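Local coordinates for protein trehalose-6-phosphate phosphatase (Neosartorya fumigata, PDB 5DXL) that belongs to the HAD superfamily and pairs a Rossmann-like core domain with a smaller alpha/beta cap, at residues Asp223-Leu228 / Lys248-Ser253; Gly111-Val116 / Ile132-Val137; Arg169-Val174 / Arg184-Asn189. All coordinates share one frame; numbering follows the deposited sequence.

Contact 1: residues Asp223-Leu228 / Lys248-Ser253; sequences DMFRAL and KQTEAS
A252 sets its methyl over one face of the F225 ring, and beside it the charged side chains of R226 and E251 lie across one another; together these two pairs hold a loop against a helix of the Rossmann-like HAD core. Helix 222-229 is the connecting helix of a beta-alpha-beta crossover between the parallel strands 211-216 and 238-243, and the loop is the one that leads on to the edge strand 254-256. The F225 ring also touches C214, S240 and T242 of the two flanking strands, so A252 closes over a residue already lodged in the core. This is a CH-pi contact: A252 CB stands 3.9 Å from the ring centroid and 18° off the normal, displaced toward the CD2-CE2 side of the ring. Lower down, F225 CB meets E251 CB at 3.8 Å.

Toward the solvent the chemistry turns to charge. The extended R226 chain runs out past E251, whose own chain bends about its CB-CG bond (chi2 -80°) and folds its carboxylate back against the arginine. As a result E251 CG packs over one face of the guanidinium while its CD lies 3.5 Å from R226 CG. The two charged planes are not coplanar, and the salt bridge from R226 NE to E251 OE2 is a long, weak hydrogen bond of 3.3 Å. R226 NH1 turns instead to D223 OD1, one helical turn back, at 2.8 Å, again with poor angle; E251 OE1 forms a salt bridge with K229, its stronger polar partner. D223, R226 and E251 thus form a salt-bridge network whose two arginine bonds are both weak in angle. The loop itself is shaped by an ST turn: T250 OG1, also bonded to E222, accepts the backbone N-H of A252 at 3.0 Å and 163°.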
# COMPACT_ATOMS: atom_id res chain seq x y z
N ASP A 223 -7.55 -1.53 -1.48
CA ASP A 223 -7.18 -2.53 -2.47
C ASP A 223 -6.41 -3.69 -1.83
O ASP A 223 -6.49 -4.83 -2.31
CB ASP A 223 -6.38 -1.89 -3.61
CG ASP A 223 -7.25 -1.04 -4.54
OD1 ASP A 223 -8.45 -1.37 -4.73
OD2 ASP A 223 -6.74 -0.03 -5.08
N MSE A 224 -5.68 -3.43 -0.75
CA MSE A 224 -5.04 -4.50 0.01
C MSE A 224 -6.10 -5.43 0.61
O MSE A 224 -5.95 -6.65 0.55
CB MSE A 224 -4.15 -3.95 1.14
CG MSE A 224 -2.99 -3.12 0.63
SE MSE A 224 -1.62 -2.84 1.99
CE MSE A 224 -2.65 -1.72 3.24
N PHE A 225 -7.14 -4.84 1.18
CA PHE A 225 -8.20 -5.63 1.82
C PHE A 225 -8.92 -6.47 0.76
O PHE A 225 -9.21 -7.65 0.99
CB PHE A 225 -9.22 -4.74 2.54
CG PHE A 225 -8.62 -3.73 3.48
CD1 PHE A 225 -7.49 -4.02 4.23
CD2 PHE A 225 -9.20 -2.47 3.62
CE1 PHE A 225 -6.94 -3.07 5.10
CE2 PHE A 225 -8.67 -1.52 4.48
CZ PHE A 225 -7.54 -1.82 5.23
N ARG A 226 -9.18 -5.86 -0.39
CA ARG A 226 -9.77 -6.58 -1.53
C ARG A 226 -8.92 -7.77 -1.93
O ARG A 226 -9.43 -8.87 -2.14
CB ARG A 226 -9.95 -5.66 -2.74
CG ARG A 226 -11.16 -4.79 -2.67
CD ARG A 226 -11.46 -4.09 -4.01
NE ARG A 226 -12.47 -3.07 -3.79
CZ ARG A 226 -12.19 -1.79 -3.52
NH1 ARG A 226 -10.93 -1.39 -3.46
NH2 ARG A 226 -13.17 -0.93 -3.31
N ALA A 227 -7.62 -7.55 -2.05
CA ALA A 227 -6.72 -8.61 -2.46
C ALA A 227 -6.73 -9.77 -1.47
O ALA A 227 -6.69 -10.93 -1.86
CB ALA A 227 -5.30 -8.07 -2.63
N LEU A 228 -6.77 -9.46 -0.18
CA LEU A 228 -6.74 -10.52 0.82
C LEU A 228 -8.04 -11.32 0.81
O LEU A 228 -8.04 -12.51 1.10
CB LEU A 228 -6.48 -9.94 2.21
CG LEU A 228 -5.00 -9.61 2.43
CD1 LEU A 228 -4.83 -8.90 3.75
CD2 LEU A 228 -4.18 -10.88 2.40
N LYS A 248 -17.59 3.51 9.10
CA LYS A 248 -16.89 3.63 7.82
C LYS A 248 -17.13 2.41 6.94
O LYS A 248 -16.95 1.27 7.36
CB LYS A 248 -15.39 3.83 8.06
CG LYS A 248 -14.53 3.80 6.80
CD LYS A 248 -13.06 3.97 7.16
CE LYS A 248 -12.16 3.84 5.95
NZ LYS A 248 -10.76 4.22 6.33
N GLN A 249 -17.56 2.66 5.71
CA GLN A 249 -17.76 1.60 4.74
C GLN A 249 -16.39 1.19 4.20
O GLN A 249 -15.60 2.05 3.80
CB GLN A 249 -18.68 2.08 3.62
CG GLN A 249 -19.12 1.00 2.67
CD GLN A 249 -20.22 1.51 1.74
OE1 GLN A 249 -21.21 2.09 2.19
NE2 GLN A 249 -20.03 1.30 0.44
N THR A 250 -16.11 -0.10 4.22
CA THR A 250 -14.77 -0.59 3.93
C THR A 250 -14.79 -2.04 3.45
O THR A 250 -15.71 -2.80 3.75
CB THR A 250 -13.87 -0.46 5.18
OG1 THR A 250 -12.54 -0.92 4.89
CG2 THR A 250 -14.43 -1.29 6.33
N GLU A 251 -13.75 -2.41 2.70
CA GLU A 251 -13.51 -3.81 2.35
C GLU A 251 -12.89 -4.61 3.50
O GLU A 251 -12.87 -5.83 3.47
CB GLU A 251 -12.59 -3.89 1.12
CG GLU A 251 -13.16 -3.29 -0.15
CD GLU A 251 -14.13 -4.22 -0.86
OE1 GLU A 251 -14.09 -5.44 -0.61
OE2 GLU A 251 -14.94 -3.72 -1.67
N ALA A 252 -12.39 -3.90 4.51
CA ALA A 252 -11.86 -4.55 5.71
C ALA A 252 -12.98 -5.22 6.49
O ALA A 252 -14.16 -4.93 6.27
CB ALA A 252 -11.15 -3.52 6.60
N SER A 253 -12.60 -6.10 7.41
CA SER A 253 -13.55 -6.81 8.28
C SER A 253 -13.61 -6.20 9.67
O SER A 253 -14.51 -6.50 10.46
CB SER A 253 -13.18 -8.29 8.39
OG SER A 253 -13.19 -8.91 7.11

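Contact 2: residues Gly111-Val116 / Ile132-Val137; sequences GWQKEV and IERKRV
Q113 reaches from the first turn of helix 112-125 toward R134 and the chain that follows strand 131-134, and its atoms can be followed outward one by one. CB lies 3.8 Å from R134 NH2, at the tip of the arginine. CG rests over one face of the indole of W112, the preceding residue. Beyond CG the chain is extended, which carries the amide across to the other segment, where its two ends do opposite work. OE1 accepts from R134 NH2 at 3.0 Å, the donor lying in the carbonyl plane. A water 2.7 Å from OE1 accepts from R134 NE and can donate to OE1, among other acceptors in its reach. NE2 gives a hydrogen to the backbone O of R136 at 3.1 Å, a nearly straight bond of 166° in the plane of the amide. With an acceptor needed at one end and a donor at the other, the pattern supports the modelled rotation of the amide.

The edge of the W112 ring meets the next carbonyl, with CH2 3.0 Å from V137 O; that buried oxygen has no hydrogen-bond donor in the model. Around this spot the helix lies on the antiparallel sheet of the cap: W112, Q113 and V116 all touch L139 of strand 139-142, and W112 and V116 reach V183 of strand 180-185.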
# COMPACT_ATOMS: atom_id res chain seq x y z
N GLY A 111 8.09 1.64 -22.33
CA GLY A 111 7.86 2.10 -23.69
C GLY A 111 6.49 2.75 -23.86
O GLY A 111 6.32 3.59 -24.74
N TRP A 112 5.54 2.35 -23.01
CA TRP A 112 4.20 2.94 -23.03
C TRP A 112 4.24 4.45 -22.83
O TRP A 112 3.37 5.18 -23.33
CB TRP A 112 3.30 2.29 -21.96
CG TRP A 112 3.78 2.43 -20.55
CD1 TRP A 112 4.53 1.53 -19.85
CD2 TRP A 112 3.51 3.52 -19.65
NE1 TRP A 112 4.76 2.00 -18.57
CE2 TRP A 112 4.14 3.21 -18.42
CE3 TRP A 112 2.79 4.72 -19.76
CZ2 TRP A 112 4.09 4.06 -17.32
CZ3 TRP A 112 2.74 5.56 -18.66
CH2 TRP A 112 3.38 5.23 -17.46
N GLN A 113 5.26 4.94 -22.13
CA GLN A 113 5.34 6.37 -21.86
C GLN A 113 5.52 7.19 -23.14
O GLN A 113 5.04 8.31 -23.23
CB GLN A 113 6.47 6.68 -20.89
CG GLN A 113 6.21 6.13 -19.50
CD GLN A 113 7.00 6.85 -18.44
OE1 GLN A 113 7.77 7.76 -18.74
NE2 GLN A 113 6.83 6.45 -17.19
N LYS A 114 6.22 6.62 -24.12
CA LYS A 114 6.43 7.31 -25.38
C LYS A 114 5.09 7.54 -26.08
O LYS A 114 4.80 8.64 -26.55
CB LYS A 114 7.38 6.51 -26.29
CG LYS A 114 7.67 7.19 -27.63
CD LYS A 114 8.73 6.44 -28.44
CE LYS A 114 8.96 7.10 -29.79
NZ LYS A 114 10.18 6.60 -30.47
N GLU A 115 4.28 6.50 -26.14
CA GLU A 115 3.00 6.60 -26.83
C GLU A 115 2.02 7.49 -26.06
O GLU A 115 1.29 8.28 -26.65
CB GLU A 115 2.39 5.22 -27.05
CG GLU A 115 1.21 5.24 -28.00
CD GLU A 115 0.80 3.85 -28.46
OE1 GLU A 115 1.57 2.90 -28.21
OE2 GLU A 115 -0.28 3.72 -29.07
N VAL A 116 2.00 7.36 -24.74
CA VAL A 116 1.10 8.17 -23.93
C VAL A 116 1.45 9.65 -24.05
O VAL A 116 0.56 10.49 -24.16
CB VAL A 116 1.10 7.73 -22.45
CG1 VAL A 116 0.31 8.72 -21.57
CG2 VAL A 116 0.51 6.34 -22.32
N ILE A 132 0.30 18.70 -19.51
CA ILE A 132 0.78 17.38 -19.14
C ILE A 132 1.68 17.46 -17.93
O ILE A 132 2.58 18.31 -17.88
CB ILE A 132 1.57 16.72 -20.28
CG1 ILE A 132 0.69 16.59 -21.53
CG2 ILE A 132 2.12 15.36 -19.83
CD1 ILE A 132 1.47 16.26 -22.79
N GLU A 133 1.40 16.61 -16.94
CA GLU A 133 2.28 16.42 -15.80
C GLU A 133 3.02 15.11 -15.96
O GLU A 133 2.41 14.04 -16.08
CB GLU A 133 1.49 16.43 -14.49
CG GLU A 133 2.32 15.99 -13.27
CD GLU A 133 1.51 15.89 -11.99
OE1 GLU A 133 0.26 15.87 -12.06
OE2 GLU A 133 2.13 15.82 -10.90
N ARG A 134 4.34 15.17 -15.98
CA ARG A 134 5.12 13.96 -16.11
C ARG A 134 5.83 13.65 -14.79
O ARG A 134 6.57 14.47 -14.26
CB ARG A 134 6.13 14.10 -17.25
CG ARG A 134 7.02 12.89 -17.45
CD ARG A 134 7.49 12.79 -18.90
NE ARG A 134 7.90 11.43 -19.25
CZ ARG A 134 8.32 11.06 -20.45
NH1 ARG A 134 8.38 11.95 -21.43
NH2 ARG A 134 8.67 9.80 -20.68
N LYS A 135 5.55 12.47 -14.24
CA LYS A 135 6.35 11.97 -13.12
C LYS A 135 7.16 10.76 -13.56
O LYS A 135 7.08 10.35 -14.73
CB LYS A 135 5.45 11.62 -11.93
CG LYS A 135 4.82 12.82 -11.26
CD LYS A 135 4.61 12.55 -9.78
CE LYS A 135 4.16 13.80 -9.05
NZ LYS A 135 4.08 13.58 -7.58
N ARG A 136 7.94 10.18 -12.64
CA ARG A 136 8.81 9.05 -12.94
C ARG A 136 8.01 7.93 -13.60
O ARG A 136 8.40 7.39 -14.64
CB ARG A 136 9.49 8.52 -11.67
CG ARG A 136 10.55 7.46 -11.93
CD ARG A 136 10.75 6.51 -10.74
NE ARG A 136 10.90 7.22 -9.48
CZ ARG A 136 12.05 7.70 -9.03
NH1 ARG A 136 13.15 7.55 -9.74
NH2 ARG A 136 12.09 8.34 -7.86
N VAL A 137 6.89 7.58 -12.98
CA VAL A 137 6.19 6.40 -13.40
C VAL A 137 4.76 6.69 -13.86
O VAL A 137 4.16 5.90 -14.59
CB VAL A 137 6.18 5.38 -12.27
CG1 VAL A 137 6.11 4.00 -12.84
CG2 VAL A 137 7.47 5.50 -11.48
O HOH W 1 8.41 9.76 -17.06

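Contact 3: residues Arg169-Val174 / Arg184-Asn189; sequences RWEVEV and RPTFVN
E173 and R184 adopt the same first torsion, chi1 61° and 69°, with CG held between backbone N and carbonyl carbon; from these neighbouring starts both chains extend side by side and point the same way. The carboxylate therefore arrives at the edge of the guanidinium, where E173 OE2 lies 3.5 Å from R184 NH2. The salt bridge is long and its hydrogen bond weak. V188 CG1 packs over one face of the same guanidinium, so the arginine head has an apolar branch over a face and a carboxylate oxygen at its edge.

The backbones beneath belong to the hairpin of strands 172-177 and 180-185, which closes one side of the antiparallel sheet of the cap. E173 and R184 form an antiparallel hydrogen-bonded pair: E173 N donates to R184 O at 2.9 Å and R184 N to E173 O at 3.2 Å. The next pair, V172 with P185, is non-hydrogen-bonded, a place where the missing N-H of proline costs the ladder nothing. Its CA atoms come to 4.1 Å, and V172 CB rests 3.4 Å from R184 O.

Past the proline the chains depart from strand geometry on both sides. E171 is the centre of an inverse gamma turn, yet its carbonyl still receives T186 N at 3.0 Å, in a straight bond of 168° at the donor. T186 CG2 packs beside this carbonyl, 3.6 Å from E171 C. From T186 the chain winds into a short 3-10 segment, 186-188, and N189 then takes the N-cap position of helix 190-199.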
# COMPACT_ATOMS: atom_id res chain seq x y z
N ARG A 169 -1.25 -3.26 -24.81
CA ARG A 169 0.11 -3.65 -25.16
C ARG A 169 1.04 -3.68 -23.95
O ARG A 169 1.93 -4.52 -23.87
CB ARG A 169 0.69 -2.71 -26.22
CG ARG A 169 2.07 -3.14 -26.67
CD ARG A 169 2.61 -2.28 -27.79
NE ARG A 169 3.99 -2.66 -28.10
CZ ARG A 169 4.75 -2.06 -29.01
NH1 ARG A 169 4.26 -1.04 -29.72
NH2 ARG A 169 5.99 -2.47 -29.22
N TRP A 170 0.84 -2.76 -23.02
CA TRP A 170 1.65 -2.72 -21.81
C TRP A 170 0.78 -2.94 -20.56
O TRP A 170 -0.43 -2.73 -20.59
CB TRP A 170 2.41 -1.39 -21.70
CG TRP A 170 3.53 -1.17 -22.72
CD1 TRP A 170 4.85 -1.54 -22.59
CD2 TRP A 170 3.43 -0.47 -23.97
NE1 TRP A 170 5.56 -1.14 -23.70
CE2 TRP A 170 4.72 -0.48 -24.56
CE3 TRP A 170 2.38 0.14 -24.65
CZ2 TRP A 170 4.97 0.11 -25.79
CZ3 TRP A 170 2.63 0.73 -25.87
CH2 TRP A 170 3.92 0.71 -26.43
N GLU A 171 1.41 -3.35 -19.46
CA GLU A 171 0.72 -3.58 -18.20
C GLU A 171 0.50 -2.27 -17.46
O GLU A 171 1.13 -1.99 -16.44
CB GLU A 171 1.51 -4.56 -17.32
CG GLU A 171 1.52 -5.99 -17.83
CD GLU A 171 0.13 -6.57 -17.96
OE1 GLU A 171 -0.65 -6.48 -16.98
OE2 GLU A 171 -0.19 -7.12 -19.03
N VAL A 172 -0.39 -1.45 -18.00
CA VAL A 172 -0.69 -0.15 -17.41
C VAL A 172 -2.18 -0.01 -17.26
O VAL A 172 -2.96 -0.73 -17.89
CB VAL A 172 -0.16 1.03 -18.27
CG1 VAL A 172 1.36 0.97 -18.37
CG2 VAL A 172 -0.80 1.02 -19.66
N GLU A 173 -2.60 0.92 -16.42
CA GLU A 173 -4.02 1.22 -16.37
C GLU A 173 -4.25 2.70 -16.54
O GLU A 173 -3.37 3.52 -16.26
CB GLU A 173 -4.64 0.73 -15.07
CG GLU A 173 -4.07 1.34 -13.84
CD GLU A 173 -4.54 0.60 -12.61
OE1 GLU A 173 -5.36 -0.33 -12.75
OE2 GLU A 173 -4.06 0.93 -11.50
N VAL A 174 -5.44 3.03 -17.03
CA VAL A 174 -5.84 4.40 -17.26
C VAL A 174 -6.84 4.81 -16.17
O VAL A 174 -7.86 4.14 -15.99
CB VAL A 174 -6.47 4.58 -18.66
CG1 VAL A 174 -6.61 6.04 -18.99
CG2 VAL A 174 -5.61 3.88 -19.72
N ARG A 184 -0.55 4.78 -15.52
CA ARG A 184 0.51 4.30 -14.64
C ARG A 184 0.57 2.78 -14.67
O ARG A 184 -0.38 2.12 -15.09
CB ARG A 184 0.26 4.79 -13.22
CG ARG A 184 -0.94 4.11 -12.61
CD ARG A 184 -1.32 4.70 -11.28
NE ARG A 184 -2.27 3.82 -10.62
CZ ARG A 184 -2.79 4.05 -9.42
NH1 ARG A 184 -2.45 5.15 -8.76
NH2 ARG A 184 -3.63 3.18 -8.89
N PRO A 185 1.69 2.20 -14.23
CA PRO A 185 1.78 0.74 -14.26
C PRO A 185 0.80 0.08 -13.30
O PRO A 185 0.46 0.66 -12.27
CB PRO A 185 3.22 0.47 -13.80
CG PRO A 185 3.94 1.71 -14.13
CD PRO A 185 2.96 2.82 -13.84
N THR A 186 0.36 -1.13 -13.64
CA THR A 186 -0.54 -1.87 -12.77
C THR A 186 0.10 -2.17 -11.41
O THR A 186 -0.60 -2.33 -10.41
CB THR A 186 -1.01 -3.18 -13.43
OG1 THR A 186 0.13 -3.99 -13.75
CG2 THR A 186 -1.79 -2.87 -14.71
N PHE A 187 1.43 -2.22 -11.35
CA PHE A 187 2.07 -2.59 -10.08
C PHE A 187 2.02 -1.51 -9.00
O PHE A 187 2.42 -1.74 -7.85
CB PHE A 187 3.54 -3.04 -10.31
CG PHE A 187 4.46 -1.99 -10.88
CD1 PHE A 187 4.82 -0.86 -10.15
CD2 PHE A 187 5.04 -2.17 -12.13
CE1 PHE A 187 5.70 0.08 -10.67
CE2 PHE A 187 5.92 -1.24 -12.65
CZ PHE A 187 6.24 -0.11 -11.92
N VAL A 188 1.50 -0.33 -9.34
CA VAL A 188 1.34 0.76 -8.39
C VAL A 188 0.19 0.49 -7.41
O VAL A 188 0.20 0.96 -6.27
CB VAL A 188 1.10 2.10 -9.14
CG1 VAL A 188 0.64 3.20 -8.19
CG2 VAL A 188 2.36 2.51 -9.88
N ASN A 189 -0.79 -0.28 -7.86
CA ASN A 189 -1.95 -0.62 -7.05
C ASN A 189 -1.56 -1.45 -5.82
O ASN A 189 -0.88 -2.47 -5.95
CB ASN A 189 -2.98 -1.37 -7.91
CG ASN A 189 -4.29 -1.61 -7.20
OD1 ASN A 189 -4.39 -2.48 -6.35
ND2 ASN A 189 -5.31 -0.84 -7.56

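Contacts 2 and 3 belong to the cap and meet the same antiparallel sheet, 111-116 / 132-137 laying a helix on it and 169-174 / 184-189 joining two of its strands. Their centres are about 12 Å apart, and the rings of W112 and W170 touch edge-to-face between them. Contact 1 lies in the Rossmann-like core, its centre about 30 Å from that of contact 2, but meets contact 3 where N189 and D223 touch. Contact 2 is buried and relies on a side-chain amide bonded to a guanidinium and a backbone carbonyl; contacts 1 and 3, only partly buried, both add a weak salt bridge, to ring packing in one and to strand pairing in the other.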